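Local atomic coordinates of IscA (Thermosynechococcus elongatus, PDB entry 1X0G), a protein that probably serves in iron-sulfur cluster assembly as a scaffold of the HesB/IscA family, and binds a [2Fe-2S] cluster. Residues T5-Q10 against R78-E83; A25-I30 against A45-P50; R29-P34 against A65-A70; F90-P95 against C103-R108. All blocks are in the same frame, centred on the assembly; numbering follows the deposited sequence.

Interaction 4 (90-95 with 103-108) holds part of the [2Fe-2S] site: Cys103 and Gly104, with Ala106 beside the cluster. Interaction 1 lies next to it, with centres about 13 Å apart. The two meet where strands 78-82 and 89-93 pair; His93 N and Arg91 N probably donate to Arg78 O and Asp80 O. Interactions 2 and 3 share Arg29 and Ile30 on strand 27-34, which has strand 40-46 along one edge and strand 62-66 along the other; their centres are about 12 Å apart. Both are strand pairings of the larger sheet, antiparallel in interaction 2 and parallel in interaction 3, away from the cluster and sodium sites. In interaction 3 the side chain of Val32 lies about 13 Å from the cluster.

Interaction 1. Residues T5-Q10 against R78-E83; sequences TPAAIQ and RVDYIE
Thr5 and Asp80 meet across the start of helix 6-15, where it crosses strand 78-82. Their side chains cross obliquely. Thr5 OG1 donates to Asp80 OD1 at 2.9 Å and meets the anti lone pair, the one turned away from the other carboxylate oxygen. Thr5 is the N-cap residue of the helix; the same OG1 accepts from Ala8 N at 3.0 Å in a nearly straight bond (170°). Both bonds depend on the Thr5 rotamer: OG1 sits between the backbone N and the carbonyl carbon (chi1 59°), which leaves CG2 to rest 3.4 Å from Asp80 OD1. Asp80 CG is anti to its own N (chi1 -167°), and this brings the carboxylate back to the threonine. One turn in, Ala8 lies on the strand, with its CA 3.6 Å from Tyr81 CB. Ala7 CB rests 3.6 Å from Tyr81 O. The Tyr81 ring leads away, and its hydroxyl bonds to Gly87 O. Beside the cap, Thr5 N donates to Val79 O at 3.2 Å. The Thr5 hydroxyl therefore acts as donor and acceptor at once, tying the first turn of the helix to the strand. A carboxylate so near a helix N-terminus would probably be stabilised in its charged form.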
loop_
_atom_site.group_PDB
_atom_site.type_symbol
_atom_site.label_atom_id
_atom_site.label_comp_id
_atom_site.label_asym_id
_atom_site.label_seq_id
_atom_site.Cartn_x
_atom_site.Cartn_y
_atom_site.Cartn_z
ATOM N N THR C 5 -8.163 13.827 25.605
ATOM C CA THR C 5 -8.760 13.702 26.921
ATOM C C THR C 5 -7.664 13.905 27.922
ATOM O O THR C 5 -6.521 13.580 27.625
ATOM C CB THR C 5 -9.338 12.341 27.152
ATOM O OG1 THR C 5 -8.283 11.367 27.006
ATOM C CG2 THR C 5 -10.460 12.117 26.173
ATOM N N PRO C 6 -7.992 14.445 29.100
ATOM C CA PRO C 6 -6.949 14.559 30.118
ATOM C C PRO C 6 -6.312 13.193 30.352
ATOM O O PRO C 6 -5.107 13.097 30.439
ATOM C CB PRO C 6 -7.706 15.040 31.359
ATOM C CG PRO C 6 -8.856 15.726 30.817
ATOM C CD PRO C 6 -9.272 14.976 29.579
ATOM N N ALA C 7 -7.103 12.135 30.389
ATOM C CA ALA C 7 -6.531 10.793 30.465
ATOM C C ALA C 7 -5.337 10.611 29.478
ATOM O O ALA C 7 -4.192 10.345 29.921
ATOM C CB ALA C 7 -7.642 9.695 30.304
ATOM N N ALA C 8 -5.574 10.807 28.172
ATOM C CA ALA C 8 -4.449 10.872 27.182
ATOM C C ALA C 8 -3.297 11.912 27.546
ATOM O O ALA C 8 -2.114 11.606 27.502
ATOM C CB ALA C 8 -4.993 11.063 25.808
ATOM N N ILE C 9 -3.645 13.105 27.994
ATOM C CA ILE C 9 -2.623 14.076 28.435
ATOM C C ILE C 9 -1.728 13.549 29.527
ATOM O O ILE C 9 -0.511 13.724 29.498
ATOM C CB ILE C 9 -3.253 15.355 28.982
ATOM C CG1 ILE C 9 -4.089 16.035 27.919
ATOM C CG2 ILE C 9 -2.179 16.304 29.462
ATOM C CD1 ILE C 9 -3.242 16.558 26.769
ATOM N N GLN C 10 -2.369 12.921 30.499
ATOM C CA GLN C 10 -1.732 12.402 31.704
ATOM C C GLN C 10 -0.748 11.329 31.330
ATOM O O GLN C 10 0.364 11.296 31.855
ATOM C CB GLN C 10 -2.811 11.841 32.648
ATOM C CG GLN C 10 -2.365 11.024 33.860
ATOM C CD GLN C 10 -3.409 11.141 34.976
ATOM O OE1 GLN C 10 -4.595 11.379 34.691
ATOM N NE2 GLN C 10 -2.975 11.017 36.252
ATOM N N ARG C 78 -10.509 12.591 18.075
ATOM C CA ARG C 78 -10.348 12.666 19.491
ATOM C C ARG C 78 -9.609 11.401 19.905
ATOM O O ARG C 78 -9.904 10.272 19.442
ATOM C CB ARG C 78 -11.704 12.749 20.211
ATOM C CG ARG C 78 -12.594 13.915 19.736
ATOM C CD ARG C 78 -13.939 13.900 20.436
ATOM N NE ARG C 78 -14.520 12.558 20.456
ATOM C CZ ARG C 78 -14.416 11.693 21.478
ATOM N NH1 ARG C 78 -13.725 12.015 22.578
ATOM N NH2 ARG C 78 -14.991 10.490 21.390
ATOM N N VAL C 79 -8.667 11.616 20.810
ATOM C CA VAL C 79 -7.743 10.615 21.221
ATOM C C VAL C 79 -7.966 10.512 22.709
ATOM O O VAL C 79 -7.973 11.534 23.415
ATOM C CB VAL C 79 -6.270 11.102 20.949
ATOM C CG1 VAL C 79 -5.264 10.201 21.632
ATOM C CG2 VAL C 79 -5.972 11.218 19.454
ATOM N N ASP C 80 -8.112 9.278 23.192
ATOM C CA ASP C 80 -8.338 9.007 24.606
ATOM C C ASP C 80 -7.238 8.019 25.020
ATOM O O ASP C 80 -6.561 7.428 24.158
ATOM C CB ASP C 80 -9.661 8.322 24.660
ATOM C CG ASP C 80 -10.235 8.216 26.040
ATOM O OD1 ASP C 80 -9.840 8.928 26.998
ATOM O OD2 ASP C 80 -11.157 7.387 26.150
ATOM N N TYR C 81 -7.040 7.827 26.313
ATOM C CA TYR C 81 -6.176 6.760 26.732
ATOM C C TYR C 81 -6.911 5.890 27.755
ATOM O O TYR C 81 -7.415 6.436 28.699
ATOM C CB TYR C 81 -4.910 7.333 27.326
ATOM C CG TYR C 81 -3.917 6.271 27.746
ATOM C CD1 TYR C 81 -3.104 5.621 26.815
ATOM C CD2 TYR C 81 -3.772 5.920 29.098
ATOM C CE1 TYR C 81 -2.145 4.650 27.215
ATOM C CE2 TYR C 81 -2.832 4.938 29.485
ATOM C CZ TYR C 81 -2.036 4.326 28.510
ATOM O OH TYR C 81 -1.153 3.379 28.893
ATOM N N ILE C 82 -6.964 4.560 27.578
ATOM C CA ILE C 82 -7.674 3.665 28.476
ATOM C C ILE C 82 -6.739 2.648 29.162
ATOM O O ILE C 82 -6.025 1.958 28.478
ATOM C CB ILE C 82 -8.837 3.003 27.688
ATOM C CG1 ILE C 82 -9.893 4.072 27.437
ATOM C CG2 ILE C 82 -9.496 1.783 28.445
ATOM C CD1 ILE C 82 -11.095 3.577 26.689
ATOM N N GLU C 83 -6.684 2.576 30.483
ATOM C CA GLU C 83 -5.883 1.529 31.093
ATOM C C GLU C 83 -6.379 0.143 30.696
ATOM O O GLU C 83 -7.568 -0.075 30.561
ATOM C CB GLU C 83 -5.939 1.621 32.620
ATOM C CG GLU C 83 -5.402 2.930 33.289
ATOM C CD GLU C 83 -3.869 3.214 33.028
ATOM O OE1 GLU C 83 -3.067 2.313 32.591
ATOM O OE2 GLU C 83 -3.492 4.386 33.282
#

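Interaction 2. Residues A25-I30 against A45-P50; sequences AAILRI and ALVAEP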
loop_
_atom_site.group_PDB
_atom_site.type_symbol
_atom_site.label_atom_id
_atom_site.label_comp_id
_atom_site.label_asym_id
_atom_site.label_seq_id
_atom_site.Cartn_x
_atom_site.Cartn_y
_atom_site.Cartn_z
ATOM N N ALA C 25 9.784 18.531 24.556
ATOM C CA ALA C 25 8.724 19.510 24.317
ATOM C C ALA C 25 7.438 18.773 24.414
ATOM O O ALA C 25 7.345 17.611 23.978
ATOM C CB ALA C 25 8.836 20.095 22.952
ATOM N N ALA C 26 6.433 19.438 24.976
ATOM C CA ALA C 26 5.091 18.864 24.964
ATOM C C ALA C 26 4.555 18.961 23.511
ATOM O O ALA C 26 3.662 19.789 23.214
ATOM C CB ALA C 26 4.164 19.538 26.003
ATOM N N ILE C 27 5.171 18.160 22.618
ATOM C CA ILE C 27 4.672 18.000 21.249
ATOM C C ILE C 27 4.362 16.551 20.799
ATOM O O ILE C 27 5.211 15.654 20.816
ATOM C CB ILE C 27 5.475 18.773 20.200
ATOM C CG1 ILE C 27 5.524 20.256 20.556
ATOM C CG2 ILE C 27 4.734 18.734 18.926
ATOM C CD1 ILE C 27 6.881 21.004 20.281
ATOM N N LEU C 28 3.110 16.365 20.423
ATOM C CA LEU C 28 2.632 15.110 19.966
ATOM C C LEU C 28 2.328 15.244 18.536
ATOM O O LEU C 28 1.507 16.056 18.147
ATOM C CB LEU C 28 1.315 14.769 20.621
ATOM C CG LEU C 28 0.645 13.488 20.110
ATOM C CD1 LEU C 28 1.544 12.334 20.472
ATOM C CD2 LEU C 28 -0.754 13.268 20.765
ATOM N N ARG C 29 2.952 14.407 17.746
ATOM C CA ARG C 29 2.799 14.525 16.334
ATOM C C ARG C 29 2.039 13.331 15.898
ATOM O O ARG C 29 2.382 12.202 16.265
ATOM C CB ARG C 29 4.140 14.608 15.678
ATOM C CG ARG C 29 4.061 14.551 14.205
ATOM C CD ARG C 29 5.334 15.054 13.609
ATOM N NE ARG C 29 5.094 15.681 12.312
ATOM C CZ ARG C 29 4.918 14.979 11.199
ATOM N NH1 ARG C 29 4.961 13.638 11.295
ATOM N NH2 ARG C 29 4.666 15.589 10.026
ATOM N N ILE C 30 0.929 13.594 15.215
ATOM C CA ILE C 30 0.061 12.571 14.660
ATOM C C ILE C 30 0.131 12.551 13.125
ATOM O O ILE C 30 0.188 13.607 12.408
ATOM C CB ILE C 30 -1.349 12.800 15.062
ATOM C CG1 ILE C 30 -1.446 12.933 16.543
ATOM C CG2 ILE C 30 -2.240 11.550 14.826
ATOM C CD1 ILE C 30 -2.921 13.077 16.911
ATOM N N ALA C 45 3.962 10.147 17.581
ATOM C CA ALA C 45 5.305 10.307 18.104
ATOM C C ALA C 45 5.408 11.561 18.987
ATOM O O ALA C 45 4.765 12.579 18.758
ATOM C CB ALA C 45 6.219 10.396 17.001
ATOM N N LEU C 46 6.192 11.494 20.048
ATOM C CA LEU C 46 6.576 12.732 20.710
ATOM C C LEU C 46 7.756 13.240 19.956
ATOM O O LEU C 46 8.655 12.459 19.621
ATOM C CB LEU C 46 7.053 12.463 22.105
ATOM C CG LEU C 46 6.039 11.779 22.987
ATOM C CD1 LEU C 46 6.798 11.115 24.170
ATOM C CD2 LEU C 46 4.967 12.801 23.420
ATOM N N VAL C 47 7.790 14.530 19.675
ATOM C CA VAL C 47 8.852 15.023 18.790
ATOM C C VAL C 47 9.413 16.279 19.377
ATOM O O VAL C 47 8.824 16.844 20.282
ATOM C CB VAL C 47 8.293 15.275 17.322
ATOM C CG1 VAL C 47 8.018 13.980 16.630
ATOM C CG2 VAL C 47 7.038 16.102 17.378
ATOM N N ALA C 48 10.535 16.747 18.868
ATOM C CA ALA C 48 11.140 17.913 19.525
ATOM C C ALA C 48 10.461 19.204 19.096
ATOM O O ALA C 48 10.379 20.193 19.853
ATOM C CB ALA C 48 12.631 17.981 19.278
ATOM N N GLU C 49 9.996 19.173 17.860
ATOM C CA GLU C 49 9.397 20.309 17.231
ATOM C C GLU C 49 8.563 19.723 16.098
ATOM O O GLU C 49 8.655 18.518 15.768
ATOM C CB GLU C 49 10.482 21.265 16.714
ATOM C CG GLU C 49 11.152 20.673 15.501
ATOM C CD GLU C 49 12.572 21.072 15.373
ATOM O OE1 GLU C 49 12.951 22.095 15.989
ATOM O OE2 GLU C 49 13.298 20.347 14.644
ATOM N N PRO C 50 7.658 20.518 15.545
ATOM C CA PRO C 50 6.947 19.829 14.475
ATOM C C PRO C 50 7.561 20.305 13.164
ATOM O O PRO C 50 8.325 21.313 13.172
ATOM C CB PRO C 50 5.536 20.339 14.642
ATOM C CG PRO C 50 5.734 21.766 15.280
ATOM C CD PRO C 50 7.147 21.871 15.799
#
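The flat guanidinium group of Arg29 is carried past Val47 by a chain extended from CG to NE, and its NE makes a salt bridge with Asp54. The touch itself is made by aliphatic carbons, Arg29 CB lying 3.7 Å from Val47 CG2. The other flat groups are the peptides of the two strands. Arg29 and Ala45 form an antiparallel hydrogen-bonded pair. Arg29 N donates to Ala45 O at 2.8 Å, and Ala45 N returns a bond of 2.9 Å to Arg29 O. Leu28 and Leu46 form the next, non-hydrogen-bonded pair. Beyond them Val47 N reaches Ile27 O at 3.0 Å. The methyl Val47 CG2 also meets Ile27 CG2 at 3.8 Å, the two side chains crossing at about a right angle. With CG1 of Ile27 anti to the carbonyl carbon (chi1 -56°), that branch runs toward the turn at 48-49, where CD1 ends 3.6 Å from Ala48 O. Ala25 CB closes on the same oxygen. This is the open end of the hairpin of strands 27-34 and 40-46. Leu28 and Leu46 pack on Leu12 of helix 6-15, Leu28 also meets Leu85 of the second subunit, and strand 62-66 runs along the other edge of strand 27-34.

Interaction 3. Residues R29-P34 against A65-A70; sequences RIQVQP and AIAAEA
Ile30 and Ile66 are neighbours in a parallel strand pair of the mixed sheet, where strand 62-66 lies beside strand 27-34. The backbone follows the usual parallel pattern, with Ile30 bonded to the residues before and after Ile66. Ile30 N donates to Ala65 O at 2.7 Å, and Ile30 O accepts from Ala67 N at 2.9 Å. The two isoleucine side chains lie side by side and point the same way, and their CD1 methyls meet at 3.9 Å. Matching first torsions (chi1 -53° and -50°) send both CG1 branches off in the same direction. Leu74 of helix 71-74 packs on both. Arg29 and Ala65 lie on the other face of the sheet. Ala67 CB sits there too, 3.6 Å from Gln31 CB, and the Arg29 guanidinium passes it obliquely.

In the next shell, Gln31 OE1 lies in the guanidinium plane and takes a bond of 3.1 Å from Arg29 NH1. That donor stands above the amide carbonyl plane of Gln31 rather than on a lone pair. This bond adds to the bridge with Asp54. Past the paired residues, 65-70 turns back on itself through the bond from Ala70 N to Ala67 O, and Ala70 CB reaches Val32 CG2. One water links the two segments there, accepting from Val32 N at 3.3 Å and donating to Glu69 OE2 at 2.9 Å.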
loop_
_atom_site.group_PDB
_atom_site.type_symbol
_atom_site.label_atom_id
_atom_site.label_comp_id
_atom_site.label_asym_id
_atom_site.label_seq_id
_atom_site.Cartn_x
_atom_site.Cartn_y
_atom_site.Cartn_z
ATOM N N ARG C 29 2.952 14.407 17.746
ATOM C CA ARG C 29 2.799 14.525 16.334
ATOM C C ARG C 29 2.039 13.331 15.898
ATOM O O ARG C 29 2.382 12.202 16.265
ATOM C CB ARG C 29 4.140 14.608 15.678
ATOM C CG ARG C 29 4.061 14.551 14.205
ATOM C CD ARG C 29 5.334 15.054 13.609
ATOM N NE ARG C 29 5.094 15.681 12.312
ATOM C CZ ARG C 29 4.918 14.979 11.199
ATOM N NH1 ARG C 29 4.961 13.638 11.295
ATOM N NH2 ARG C 29 4.666 15.589 10.026
ATOM N N ILE C 30 0.929 13.594 15.215
ATOM C CA ILE C 30 0.061 12.571 14.660
ATOM C C ILE C 30 0.131 12.551 13.125
ATOM O O ILE C 30 0.188 13.607 12.408
ATOM C CB ILE C 30 -1.349 12.800 15.062
ATOM C CG1 ILE C 30 -1.446 12.933 16.543
ATOM C CG2 ILE C 30 -2.240 11.550 14.826
ATOM C CD1 ILE C 30 -2.921 13.077 16.911
ATOM N N GLN C 31 0.209 11.329 12.617
ATOM C CA GLN C 31 0.166 11.134 11.165
ATOM C C GLN C 31 -0.457 9.743 10.957
ATOM O O GLN C 31 -0.793 9.101 11.985
ATOM C CB GLN C 31 1.538 11.322 10.564
ATOM C CG GLN C 31 2.432 10.155 10.579
ATOM C CD GLN C 31 3.778 10.466 9.958
ATOM O OE1 GLN C 31 3.954 11.511 9.322
ATOM N NE2 GLN C 31 4.748 9.595 10.162
ATOM N N VAL C 32 -0.622 9.284 9.706
ATOM C CA VAL C 32 -1.087 7.922 9.434
ATOM C C VAL C 32 -0.090 7.155 8.644
ATOM O O VAL C 32 0.805 7.716 8.101
ATOM C CB VAL C 32 -2.377 7.918 8.571
ATOM C CG1 VAL C 32 -3.449 8.626 9.234
ATOM C CG2 VAL C 32 -2.128 8.525 7.198
ATOM N N GLN C 33 -0.297 5.864 8.476
ATOM C CA GLN C 33 0.651 5.015 7.750
ATOM C C GLN C 33 -0.201 3.932 7.140
ATOM O O GLN C 33 -1.094 3.493 7.801
ATOM C CB GLN C 33 1.408 4.323 8.793
ATOM C CG GLN C 33 2.831 4.246 8.577
ATOM C CD GLN C 33 3.341 2.828 9.024
ATOM O OE1 GLN C 33 2.968 2.347 10.160
ATOM N NE2 GLN C 33 4.181 2.138 8.132
ATOM N N PRO C 34 0.029 3.490 5.913
ATOM C CA PRO C 34 -0.790 2.441 5.345
ATOM C C PRO C 34 -0.842 1.272 6.287
ATOM O O PRO C 34 0.100 1.069 7.010
ATOM C CB PRO C 34 0.014 1.972 4.150
ATOM C CG PRO C 34 0.844 3.164 3.768
ATOM C CD PRO C 34 1.082 3.958 4.997
ATOM N N ALA C 65 0.442 18.200 16.786
ATOM C CA ALA C 65 0.857 18.449 15.406
ATOM C C ALA C 65 0.288 17.375 14.473
ATOM O O ALA C 65 0.603 16.177 14.620
ATOM C CB ALA C 65 2.307 18.453 15.351
ATOM N N ILE C 66 -0.551 17.788 13.528
ATOM C CA ILE C 66 -1.100 16.855 12.576
ATOM C C ILE C 66 -0.362 16.993 11.256
ATOM O O ILE C 66 -0.244 18.109 10.719
ATOM C CB ILE C 66 -2.584 17.194 12.338
ATOM C CG1 ILE C 66 -3.350 17.352 13.664
ATOM C CG2 ILE C 66 -3.287 16.126 11.437
ATOM C CD1 ILE C 66 -3.522 16.053 14.435
ATOM N N ALA C 67 0.142 15.892 10.705
ATOM C CA ALA C 67 0.823 15.945 9.392
ATOM C C ALA C 67 -0.124 16.435 8.322
ATOM O O ALA C 67 -1.187 15.877 8.152
ATOM C CB ALA C 67 1.234 14.604 9.035
ATOM N N ALA C 68 0.252 17.455 7.581
ATOM C CA ALA C 68 -0.674 18.151 6.650
ATOM C C ALA C 68 -1.344 17.286 5.588
ATOM O O ALA C 68 -2.496 17.526 5.221
ATOM C CB ALA C 68 -0.012 19.348 6.012
ATOM N N GLU C 69 -0.661 16.269 5.114
ATOM C CA GLU C 69 -1.286 15.433 4.098
ATOM C C GLU C 69 -2.354 14.530 4.681
ATOM O O GLU C 69 -3.207 14.000 3.995
ATOM C CB GLU C 69 -0.258 14.674 3.232
ATOM C CG GLU C 69 1.241 14.819 3.664
ATOM C CD GLU C 69 1.518 14.058 5.005
ATOM O OE1 GLU C 69 2.347 14.548 5.825
ATOM O OE2 GLU C 69 0.873 12.993 5.211
ATOM N N ALA C 70 -2.370 14.424 5.981
ATOM C CA ALA C 70 -3.349 13.591 6.607
ATOM C C ALA C 70 -4.448 14.392 7.265
ATOM O O ALA C 70 -5.349 13.835 7.795
ATOM C CB ALA C 70 -2.669 12.719 7.582
HETATM O O HOH W 1 0.692 11.087 7.326
#

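Interaction 4. Residues F90-P95 against C103-R108; sequences FRFHNP and CGMAFR. With FES (Fe2/s2 (inorganic) cluster), chain H.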
loop_
_atom_site.group_PDB
_atom_site.type_symbol
_atom_site.label_atom_id
_atom_site.label_comp_id
_atom_site.label_asym_id
_atom_site.label_seq_id
_atom_site.Cartn_x
_atom_site.Cartn_y
_atom_site.Cartn_z
ATOM N N PHE C 90 -3.871 4.048 23.715
ATOM C CA PHE C 90 -4.648 5.133 23.128
ATOM C C PHE C 90 -5.820 4.611 22.389
ATOM O O PHE C 90 -5.740 3.528 21.866
ATOM C CB PHE C 90 -3.771 5.942 22.195
ATOM C CG PHE C 90 -2.706 6.638 22.931
ATOM C CD1 PHE C 90 -1.423 6.090 23.000
ATOM C CD2 PHE C 90 -3.016 7.784 23.689
ATOM C CE1 PHE C 90 -0.455 6.712 23.778
ATOM C CE2 PHE C 90 -2.030 8.456 24.423
ATOM C CZ PHE C 90 -0.760 7.919 24.484
ATOM N N ARG C 91 -6.906 5.384 22.389
ATOM C CA ARG C 91 -8.113 5.064 21.643
ATOM C C ARG C 91 -8.320 6.206 20.780
ATOM O O ARG C 91 -8.034 7.310 21.180
ATOM C CB ARG C 91 -9.360 5.030 22.543
ATOM C CG ARG C 91 -9.642 3.746 23.209
ATOM C CD ARG C 91 -9.802 2.541 22.241
ATOM N NE ARG C 91 -10.090 1.374 23.083
ATOM C CZ ARG C 91 -9.161 0.676 23.746
ATOM N NH1 ARG C 91 -7.867 1.006 23.604
ATOM N NH2 ARG C 91 -9.531 -0.339 24.547
ATOM N N PHE C 92 -8.919 5.969 19.632
ATOM C CA PHE C 92 -9.192 7.041 18.687
ATOM C C PHE C 92 -10.602 7.065 18.220
ATOM O O PHE C 92 -11.168 6.055 17.863
ATOM C CB PHE C 92 -8.376 6.772 17.472
ATOM C CG PHE C 92 -6.944 6.796 17.744
ATOM C CD1 PHE C 92 -6.275 5.633 18.108
ATOM C CD2 PHE C 92 -6.243 7.986 17.700
ATOM C CE1 PHE C 92 -4.897 5.664 18.371
ATOM C CE2 PHE C 92 -4.842 8.003 17.966
ATOM C CZ PHE C 92 -4.189 6.867 18.278
ATOM N N HIS C 93 -11.176 8.230 18.172
ATOM C CA HIS C 93 -12.499 8.303 17.672
ATOM C C HIS C 93 -12.334 9.280 16.524
ATOM O O HIS C 93 -11.994 10.453 16.734
ATOM C CB HIS C 93 -13.428 8.809 18.764
ATOM C CG HIS C 93 -13.379 7.979 20.008
ATOM N ND1 HIS C 93 -14.116 6.822 20.157
ATOM C CD2 HIS C 93 -12.687 8.141 21.168
ATOM C CE1 HIS C 93 -13.875 6.307 21.352
ATOM N NE2 HIS C 93 -13.004 7.080 21.978
ATOM N N ASN C 94 -12.530 8.778 15.315
ATOM C CA ASN C 94 -12.234 9.524 14.131
ATOM C C ASN C 94 -13.508 9.649 13.343
ATOM O O ASN C 94 -13.996 8.674 12.789
ATOM C CB ASN C 94 -11.181 8.771 13.356
ATOM C CG ASN C 94 -10.724 9.505 12.115
ATOM O OD1 ASN C 94 -11.267 10.551 11.747
ATOM N ND2 ASN C 94 -9.668 8.959 11.466
ATOM N N PRO C 95 -14.057 10.852 13.293
ATOM C CA PRO C 95 -15.256 11.191 12.512
ATOM C C PRO C 95 -15.113 10.821 11.037
ATOM O O PRO C 95 -16.105 10.565 10.380
ATOM C CB PRO C 95 -15.347 12.714 12.637
ATOM C CG PRO C 95 -14.661 13.043 13.909
ATOM C CD PRO C 95 -13.501 12.025 13.987
ATOM N N CYS C 103 -8.890 -3.898 16.870
ATOM C CA CYS C 103 -8.051 -3.498 18.029
ATOM C C CYS C 103 -7.972 -1.974 18.144
ATOM O O CYS C 103 -7.336 -1.421 19.027
ATOM C CB CYS C 103 -6.637 -4.081 17.852
ATOM S SG CYS C 103 -5.599 -2.975 16.884
ATOM N N GLY C 104 -8.586 -1.293 17.184
ATOM C CA GLY C 104 -8.753 0.157 17.220
ATOM C C GLY C 104 -7.613 0.965 16.618
ATOM O O GLY C 104 -7.790 2.176 16.393
ATOM N N MET C 105 -6.453 0.346 16.382
ATOM C CA MET C 105 -5.306 1.112 15.915
ATOM C C MET C 105 -5.490 1.603 14.482
ATOM O O MET C 105 -4.896 2.588 14.066
ATOM C CB MET C 105 -3.990 0.317 16.066
ATOM C CG MET C 105 -3.578 -0.075 17.565
ATOM S SD MET C 105 -3.684 1.350 18.725
ATOM C CE MET C 105 -5.305 1.253 19.545
ATOM N N ALA C 106 -6.323 0.904 13.739
ATOM C CA ALA C 106 -6.433 1.088 12.333
ATOM C C ALA C 106 -7.858 1.491 11.919
ATOM O O ALA C 106 -8.853 0.993 12.490
ATOM C CB ALA C 106 -6.062 -0.256 11.665
ATOM N N PHE C 107 -7.990 2.295 10.873
ATOM C CA PHE C 107 -9.311 2.528 10.314
ATOM C C PHE C 107 -9.378 2.572 8.803
ATOM O O PHE C 107 -8.383 2.868 8.178
ATOM C CB PHE C 107 -9.800 3.819 10.797
ATOM C CG PHE C 107 -8.980 4.950 10.357
ATOM C CD1 PHE C 107 -9.437 5.795 9.371
ATOM C CD2 PHE C 107 -7.772 5.212 10.946
ATOM C CE1 PHE C 107 -8.714 6.915 8.983
ATOM C CE2 PHE C 107 -7.036 6.260 10.554
ATOM C CZ PHE C 107 -7.505 7.149 9.577
ATOM N N ARG C 108 -10.542 2.266 8.201
ATOM C CA ARG C 108 -10.722 2.519 6.725
ATOM C C ARG C 108 -11.467 3.807 6.516
ATOM O O ARG C 108 -12.109 4.263 7.443
ATOM C CB ARG C 108 -11.326 1.344 5.904
ATOM C CG ARG C 108 -11.930 0.150 6.657
ATOM C CD ARG C 108 -12.149 -1.033 5.748
ATOM N NE ARG C 108 -11.096 -2.055 5.863
ATOM C CZ ARG C 108 -11.289 -3.393 5.778
ATOM N NH1 ARG C 108 -12.512 -3.915 5.572
ATOM N NH2 ARG C 108 -10.256 -4.235 5.932
HETATM FE FE1 FES H . -6.347 -3.409 14.755
HETATM FE FE2 FES H . -5.184 -5.400 13.146
HETATM S S1 FES H . -7.083 -5.265 14.108
HETATM S S2 FES H . -4.556 -3.411 13.445
#
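The Cys-Gly-Cys-Gly loop, which supplies iron ligands to the [2Fe-2S] cluster, packs here on strand 89-93, with Met105 and Gly104 meeting Phe90 and Phe92. Cys103 SG binds an iron of the cluster, FE1, at 2.3 Å; Cys101 of the same loop is also an iron ligand. Ala106 CB lies 3.9 Å from the bridging sulfide S2. The Met105 side chain bends at chi2 and chi3 back to the strand, so that CE ends 3.3 Å from Phe90 O. Its SD lies at the edge of the Phe92 ring, 4.5 Å from CE1. Further along, Asn94 ND2 stands 3.3 Å above one face of the Phe107 ring, offset toward the rim, with amide and ring planes 66° apart. Asn94 CG is anti to its N (chi1 -177°), which points the amide at that ring. The amide is held from outside: ND2 donates to Leu73 O and bonds Tyr42 OH, and OD1 accepts from Asn96 N. Tyr42 also stacks with Phe92 and Phe107. On the cluster side Met105 N donates to Cys103 SG at 3.5 Å (166°). Met105 thus packs on the strand by its thioether and contacts the iron ligand by its backbone. Such an N-H...S bond would probably draw some electron density off the sulfur and could tune the cluster.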